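Local structure of packaging protein UL32 (Human herpesvirus 8 type M, 6XF9) at residues Q18-L21 against A22-L26. The protein binds zinc, assembles into a pentameric ring and is required for packaging of the viral genome, probably by directing new capsids to nuclear replication compartments. Numbering follows the deposited sequence.
Sequences QKLL and AASLL
S24 turns its hydroxyl back onto the carbonyl of L20, four residues earlier, at the C-terminal end of helix 14-22, where a type I beta turn from A22 to L25 takes over and leads the chain toward strand 26-27. The end of the helix shows in the change from i+4 to i+3 bonding. Two i+4 backbone bonds persist, A22 N to Q18 O at 2.9 Å and a longer A23 N to K19 O at 3.3 Å. The next amide, S24 N, bonds instead to L21 O at 3.0 Å, an i+3 link approaching from well above the carbonyl plane with a C=O...N angle of 110°. The carbonyl of L20 accepts a side-chain bond: S24 OG donates to L20 O at 2.7 Å, tilted 35° from that carbonyl's plane. With chi1 at -65°, OG stands anti to its own carbonyl carbon and beside its backbone N; together with a CB directed toward 18-21, this brings it to L20 O. The L20 side chain, whose CD1 comes within 3.9 Å of S24 OG, flanks the hydroxyl and also packs on A96 of helix 89-106.

Farther along, L26 pairs through its backbone with D272. The L21 side chain packs on W89 and M93 of the same helix 89-106, together with I231 of helix 225-235. On the departing chain, L25 CG passes 3.8 Å from L21 O.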
ATOM      1  N   GLN D  18      -0.839  47.731 -27.938  1.00 79.72           N
ATOM      2  CA  GLN D  18       0.018  48.193 -26.847  1.00 81.74           C
ATOM      3  C   GLN D  18      -0.701  48.084 -25.519  1.00 82.41           C
ATOM      4  O   GLN D  18      -0.090  47.770 -24.491  1.00 83.65           O
ATOM      5  CB  GLN D  18       0.440  49.646 -27.045  1.00 83.09           C
ATOM      6  CG  GLN D  18       1.523  49.956 -28.027  1.00 83.25           C
ATOM      7  CD  GLN D  18       1.652  51.445 -28.221  1.00 84.63           C
ATOM      8  OE1 GLN D  18       0.836  52.209 -27.704  1.00 85.31           O
ATOM      9  NE2 GLN D  18       2.699  51.879 -28.938  1.00 84.96           N
ATOM     10  N   LYS D  19      -2.005  48.356 -25.516  1.00 78.52           N
ATOM     11  CA  LYS D  19      -2.755  48.285 -24.269  1.00 79.04           C
ATOM     12  C   LYS D  19      -2.845  46.846 -23.778  1.00 78.22           C
ATOM     13  O   LYS D  19      -2.915  46.610 -22.570  1.00 79.14           O
ATOM     14  CB  LYS D  19      -4.143  48.903 -24.442  1.00 78.64           C
ATOM     15  CG  LYS D  19      -4.105  50.386 -24.917  1.00 79.81           C
ATOM     16  CD  LYS D  19      -3.253  51.263 -23.974  1.00 82.39           C
ATOM     17  CE  LYS D  19      -3.912  51.647 -22.646  1.00 83.81           C
ATOM     18  NZ  LYS D  19      -3.091  52.661 -21.881  1.00 85.66           N
ATOM     19  N   LEU D  20      -2.867  45.877 -24.708  1.00 60.97           N
ATOM     20  CA  LEU D  20      -2.811  44.459 -24.340  1.00 59.97           C
ATOM     21  C   LEU D  20      -1.430  44.067 -23.805  1.00 61.72           C
ATOM     22  O   LEU D  20      -1.330  43.349 -22.803  1.00 62.37           O
ATOM     23  CB  LEU D  20      -3.176  43.574 -25.538  1.00 56.89           C
ATOM     24  CG  LEU D  20      -3.065  42.066 -25.340  1.00 54.94           C
ATOM     25  CD1 LEU D  20      -4.010  41.629 -24.255  1.00 54.39           C
ATOM     26  CD2 LEU D  20      -3.357  41.328 -26.618  1.00 51.67           C
ATOM     27  N   LEU D  21      -0.350  44.485 -24.484  1.00 52.42           N
ATOM     28  CA  LEU D  21       0.988  44.148 -23.998  1.00 53.61           C
ATOM     29  C   LEU D  21       1.253  44.742 -22.615  1.00 55.07           C
ATOM     30  O   LEU D  21       1.837  44.080 -21.751  1.00 55.07           O
ATOM     31  CB  LEU D  21       2.054  44.624 -24.980  1.00 53.89           C
ATOM     32  CG  LEU D  21       2.224  43.938 -26.327  1.00 52.37           C
ATOM     33  CD1 LEU D  21       3.212  44.723 -27.189  1.00 52.87           C
ATOM     34  CD2 LEU D  21       2.718  42.529 -26.117  1.00 52.27           C
ATOM     35  N   ALA D  22       0.832  45.988 -22.381  1.00 61.59           N
ATOM     36  CA  ALA D  22       1.062  46.590 -21.074  1.00 62.48           C
ATOM     37  C   ALA D  22       0.335  45.816 -19.990  1.00 62.18           C
ATOM     38  O   ALA D  22       0.885  45.589 -18.906  1.00 62.57           O
ATOM     39  CB  ALA D  22       0.631  48.052 -21.079  1.00 63.50           C
ATOM     40  N   ALA D  23      -0.912  45.416 -20.250  1.00 64.06           N
ATOM     41  CA  ALA D  23      -1.680  44.607 -19.301  1.00 63.45           C
ATOM     42  C   ALA D  23      -1.201  43.154 -19.213  1.00 62.46           C
ATOM     43  O   ALA D  23      -1.810  42.366 -18.477  1.00 61.72           O
ATOM     44  CB  ALA D  23      -3.164  44.637 -19.678  1.00 62.60           C
ATOM     45  N   SER D  24      -0.154  42.771 -19.950  1.00 60.44           N
ATOM     46  CA  SER D  24       0.331  41.397 -19.993  1.00 58.38           C
ATOM     47  C   SER D  24       1.716  41.227 -19.371  1.00 57.76           C
ATOM     48  O   SER D  24       2.335  40.166 -19.524  1.00 55.61           O
ATOM     49  CB  SER D  24       0.330  40.907 -21.439  1.00 57.85           C
ATOM     50  OG  SER D  24      -1.003  40.859 -21.919  1.00 57.64           O
ATOM     51  N   LEU D  25       2.204  42.230 -18.654  1.00 57.20           N
ATOM     52  CA  LEU D  25       3.432  42.116 -17.892  1.00 56.73           C
ATOM     53  C   LEU D  25       3.066  41.802 -16.446  1.00 56.05           C
ATOM     54  O   LEU D  25       1.960  42.095 -15.987  1.00 56.66           O
ATOM     55  CB  LEU D  25       4.231  43.415 -17.948  1.00 58.72           C
ATOM     56  CG  LEU D  25       4.737  43.891 -19.307  1.00 59.59           C
ATOM     57  CD1 LEU D  25       5.108  45.388 -19.241  1.00 61.66           C
ATOM     58  CD2 LEU D  25       5.878  43.076 -19.825  1.00 58.65           C
ATOM     59  N   LEU D  26       3.990  41.175 -15.736  1.00 64.19           N
ATOM     60  CA  LEU D  26       3.766  40.846 -14.331  1.00 63.51           C
ATOM     61  C   LEU D  26       4.081  42.037 -13.419  1.00 65.57           C
ATOM     62  O   LEU D  26       4.830  42.937 -13.803  1.00 67.23           O
ATOM     63  CB  LEU D  26       4.617  39.642 -13.951  1.00 60.97           C
ATOM     64  CG  LEU D  26       4.094  38.322 -14.484  1.00 58.26           C
ATOM     65  CD1 LEU D  26       5.151  37.284 -14.305  1.00 56.05           C
ATOM     66  CD2 LEU D  26       2.858  37.948 -13.685  1.00 57.48           C
TER